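Local structure of Atp-dependent DNA ligase (Psychromonas sp., 4D05) at residues 55-59 and 60-64; 119-123 and 124-128. The protein probably seals nicks in double-stranded DNA with ATP as cofactor, passing through an enzyme-adenylate intermediate. One frame throughout, in Å; residues are numbered along the deposited sequence.

Contact 1. Residues 55-59 and 60-64; sequences ASFPT and TAMDG. With SO4 (sulfate ion), chain G.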
# COMPACT_ATOMS: atom_id res chain seq x y z
N ALA A 55 -18.12 -8.56 19.27
CA ALA A 55 -19.49 -8.74 19.75
C ALA A 55 -20.50 -7.68 19.29
O ALA A 55 -21.67 -8.01 19.05
CB ALA A 55 -19.50 -8.80 21.26
N SER A 56 -20.05 -6.43 19.18
CA SER A 56 -20.93 -5.34 18.82
C SER A 56 -21.13 -5.17 17.31
O SER A 56 -21.97 -4.39 16.88
CB SER A 56 -20.34 -4.05 19.37
OG SER A 56 -19.14 -3.76 18.64
N PHE A 57 -20.30 -5.83 16.52
CA PHE A 57 -20.25 -5.56 15.08
C PHE A 57 -21.59 -5.87 14.43
O PHE A 57 -22.27 -6.84 14.80
CB PHE A 57 -19.17 -6.41 14.38
CG PHE A 57 -17.73 -5.99 14.66
CD1 PHE A 57 -17.40 -5.04 15.63
CD2 PHE A 57 -16.73 -6.57 13.92
CE1 PHE A 57 -16.07 -4.70 15.85
CE2 PHE A 57 -15.40 -6.27 14.13
CZ PHE A 57 -15.05 -5.31 15.10
N PRO A 58 -21.98 -5.07 13.44
CA PRO A 58 -23.17 -5.36 12.64
C PRO A 58 -22.92 -6.56 11.72
O PRO A 58 -21.77 -6.95 11.55
CB PRO A 58 -23.35 -4.09 11.82
CG PRO A 58 -21.97 -3.58 11.65
CD PRO A 58 -21.27 -3.88 12.95
N THR A 59 -23.97 -7.15 11.17
CA THR A 59 -23.80 -8.33 10.35
C THR A 59 -23.52 -7.97 8.89
O THR A 59 -23.25 -8.84 8.06
CB THR A 59 -24.95 -9.35 10.50
OG1 THR A 59 -26.19 -8.68 10.38
CG2 THR A 59 -24.89 -10.01 11.89
N THR A 60 -23.56 -6.67 8.57
CA THR A 60 -23.18 -6.20 7.24
C THR A 60 -21.72 -6.60 7.00
O THR A 60 -20.88 -6.41 7.87
CB THR A 60 -23.27 -4.68 7.19
OG1 THR A 60 -24.62 -4.28 7.51
CG2 THR A 60 -22.90 -4.15 5.84
N ALA A 61 -21.42 -7.20 5.85
CA ALA A 61 -20.03 -7.53 5.54
C ALA A 61 -19.20 -6.26 5.40
O ALA A 61 -19.66 -5.26 4.85
CB ALA A 61 -19.95 -8.34 4.28
N MSE A 62 -17.98 -6.32 5.91
CA MSE A 62 -17.09 -5.17 5.91
C MSE A 62 -15.65 -5.55 5.54
O MSE A 62 -15.17 -6.61 5.92
CB MSE A 62 -17.07 -4.48 7.31
CG MSE A 62 -18.50 -4.01 7.78
SE MSE A 62 -18.42 -3.12 9.51
CE MSE A 62 -18.27 -4.74 10.60
N ASP A 63 -14.97 -4.66 4.82
CA ASP A 63 -13.55 -4.79 4.48
C ASP A 63 -12.78 -3.73 5.25
O ASP A 63 -13.17 -2.60 5.22
CB ASP A 63 -13.37 -4.51 3.01
CG ASP A 63 -12.92 -5.69 2.25
OD1 ASP A 63 -13.68 -6.68 2.19
OD2 ASP A 63 -11.82 -5.63 1.68
N GLY A 64 -11.69 -4.10 5.92
CA GLY A 64 -10.93 -3.14 6.69
C GLY A 64 -9.52 -3.61 6.98
O GLY A 64 -9.08 -4.67 6.50
S SO4 G . -24.60 -6.41 3.16
O1 SO4 G . -25.57 -5.82 4.11
O2 SO4 G . -25.40 -7.20 2.20
O3 SO4 G . -23.90 -5.28 2.39
O4 SO4 G . -23.63 -7.32 3.88
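The backbone N of Ala-61 gives its hydrogen to O4 of a sulfate ion, 3.0 Å away and nearly straight at 164°. The ion probably comes from the crystallisation liquor. CG2 of Thr-60 lies beside the same ion, 3.6 Å from sulfate O1. Chi1 of -58° puts OG1 of Thr-60 beside the backbone N and leaves CG2 anti to that N, next to the ion. The hydroxyl OG1 of Thr-60 is farther off, 3.9 Å from sulfate O1.

Between the side chains of the two segments the contact is apolar. CE of the selenomethionine Met-62 reaches back to the ring of Pro-58 and comes within 3.9 Å of its CD. CG of Pro-58 is almost as near to the same methyl. The two side chains run at about a right angle to each other. The methyl also lies 4.1 Å from CD2 of Phe-57. The Met-62 chain is extended at chi2 and bends at chi3 (-78°), which turns CE back toward these two residues.

The segment is the connection from helix 51-54 into strand 62-67 of the mixed sheet in the ATP-dependent ligase domain. No hydrogen bond joins residues 55-59 to 60-64 directly. Trp-34 of the adjacent strand 30-34 serves both halves: its NE1 binds Pro-58 O, its ring meets Phe-57 edge-to-face, and its backbone pairs with Met-62. Further along the strand, the backbone of Gly-64 pairs with Ala-32 of strand 30-34. Leu-117 of helix 107-121 packs against Pro-58 and Thr-60.

Contact 2. Residues 119-123 and 124-128; sequences TDTNS and PYLQM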
# COMPACT_ATOMS: atom_id res chain seq x y z
N THR A 119 -20.95 4.65 13.85
CA THR A 119 -21.57 5.48 14.91
C THR A 119 -22.54 4.67 15.77
O THR A 119 -22.52 4.74 17.03
CB THR A 119 -22.23 6.74 14.30
OG1 THR A 119 -21.24 7.52 13.60
CG2 THR A 119 -22.81 7.61 15.41
N ASP A 120 -23.35 3.86 15.11
CA ASP A 120 -24.37 3.04 15.81
C ASP A 120 -23.73 1.95 16.67
O ASP A 120 -24.17 1.65 17.75
CB ASP A 120 -25.33 2.40 14.79
CG ASP A 120 -26.31 3.40 14.18
OD1 ASP A 120 -26.35 4.58 14.63
OD2 ASP A 120 -27.06 3.02 13.26
N THR A 121 -22.68 1.33 16.16
CA THR A 121 -21.97 0.30 16.89
C THR A 121 -21.30 0.90 18.15
O THR A 121 -21.32 0.28 19.21
CB THR A 121 -20.92 -0.38 15.97
OG1 THR A 121 -21.59 -0.99 14.86
CG2 THR A 121 -20.12 -1.41 16.71
N ASN A 122 -20.72 2.09 18.01
CA ASN A 122 -20.13 2.84 19.12
C ASN A 122 -19.14 2.01 19.91
O ASN A 122 -19.18 1.97 21.15
CB ASN A 122 -21.23 3.38 20.05
CG ASN A 122 -20.72 4.49 20.97
OD1 ASN A 122 -19.84 5.26 20.60
ND2 ASN A 122 -21.26 4.56 22.16
N SER A 123 -18.25 1.34 19.20
CA SER A 123 -17.24 0.50 19.85
C SER A 123 -15.84 1.03 19.59
O SER A 123 -15.55 1.49 18.48
CB SER A 123 -17.34 -0.91 19.29
OG SER A 123 -16.27 -1.70 19.71
N PRO A 124 -14.96 0.95 20.60
CA PRO A 124 -13.56 1.30 20.34
C PRO A 124 -12.93 0.43 19.25
O PRO A 124 -11.95 0.86 18.62
CB PRO A 124 -12.88 1.05 21.69
CG PRO A 124 -13.71 -0.01 22.34
CD PRO A 124 -15.12 0.37 21.95
N TYR A 125 -13.47 -0.76 19.02
CA TYR A 125 -12.81 -1.73 18.14
C TYR A 125 -13.21 -1.58 16.67
O TYR A 125 -12.63 -2.23 15.81
CB TYR A 125 -13.13 -3.15 18.61
CG TYR A 125 -12.96 -3.35 20.08
CD1 TYR A 125 -11.76 -3.07 20.72
CD2 TYR A 125 -14.02 -3.82 20.86
CE1 TYR A 125 -11.62 -3.23 22.10
CE2 TYR A 125 -13.90 -3.99 22.21
CZ TYR A 125 -12.70 -3.70 22.84
OH TYR A 125 -12.56 -3.85 24.19
N LEU A 126 -14.18 -0.71 16.39
CA LEU A 126 -14.67 -0.53 15.01
C LEU A 126 -14.70 0.94 14.67
O LEU A 126 -15.39 1.75 15.32
CB LEU A 126 -16.08 -1.13 14.81
CG LEU A 126 -16.67 -1.04 13.40
CD1 LEU A 126 -15.91 -1.98 12.45
CD2 LEU A 126 -18.15 -1.40 13.38
N GLN A 127 -13.91 1.31 13.67
CA GLN A 127 -13.76 2.72 13.29
C GLN A 127 -13.69 2.87 11.76
O GLN A 127 -13.37 1.91 11.09
CB GLN A 127 -12.58 3.34 14.05
CG GLN A 127 -13.19 4.09 15.25
CD GLN A 127 -12.62 3.84 16.61
OE1 GLN A 127 -11.40 3.95 16.84
NE2 GLN A 127 -13.51 3.57 17.58
N MSE A 128 -14.08 4.03 11.22
CA MSE A 128 -14.08 4.24 9.76
C MSE A 128 -12.81 4.99 9.40
O MSE A 128 -12.47 5.96 10.07
CB MSE A 128 -15.32 5.03 9.29
CG MSE A 128 -15.73 4.70 7.84
SE MSE A 128 -16.82 5.85 6.94
CE MSE A 128 -16.00 7.60 7.21
O HOH W 1 -17.96 1.64 16.37
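Thr-121, at the end of helix 107-121, meets Leu-126, the first residue of strand 126-128. This is the helix-to-strand junction of a beta-alpha-beta unit that begins with strand 94-99. CD2 of Leu-126 approaches the branch point of the threonine, 3.8 Å from its OG1 and 3.9 Å from its CG2. The two side chains cross at about a right angle. The hydroxyl of Thr-121 bonds back to Leu-117 O in its own helix. Its contact with the leucine methyl is packing.

Asn-122 leaves the helix with positive phi (52°) and turns the chain toward the strand. Ser-123 then opens a type I beta turn that runs to Leu-126. The bond that closes this turn, from Leu-126 N to Ser-123 O, is weak at 3.3 Å. The serine side chain adds a second link. Its OG accepts the N-H of Tyr-125 at 3.0 Å and 162°. With chi1 at 170°, OG stands opposite its own N and beside its carbonyl carbon, within range of the turn backbone. A water also bridges the junction: it accepts from Ser-123 N and is hydrogen-bonded to Leu-126 O, at 2.9 and 2.8 Å respectively.

The backbones of Tyr-125, within the turn, and Gln-127, just after it, pair with strand 94-99, where Phe-95 bonds to both. The Tyr-125 ring also meets that of Phe-53. The pyrrolidine of Pro-124 lies over one face of the tyrosine ring, with CG 3.7 Å above the plane, over the ring centre.

Overall arrangement
From the N terminus, contact 1 comes first and turns the chain from helix 51-54 into strand 62-67. It is complete before contact 2 opens, so the two are in series and neither nests in the other. The chain then passes through strand 94-99 and helix 107-121. Contact 2 turns it into strand 126-128, at the edge of the same mixed sheet. Strand 94-99 lies between the two strands the contacts lead into. The centres of contact 1 and contact 2 are about 10 Å apart, and their loops touch. Pro-58 CD lies 3.5 Å from Thr-121 OG1, and Phe-57 CE1 packs 3.7 Å from Leu-126 CB.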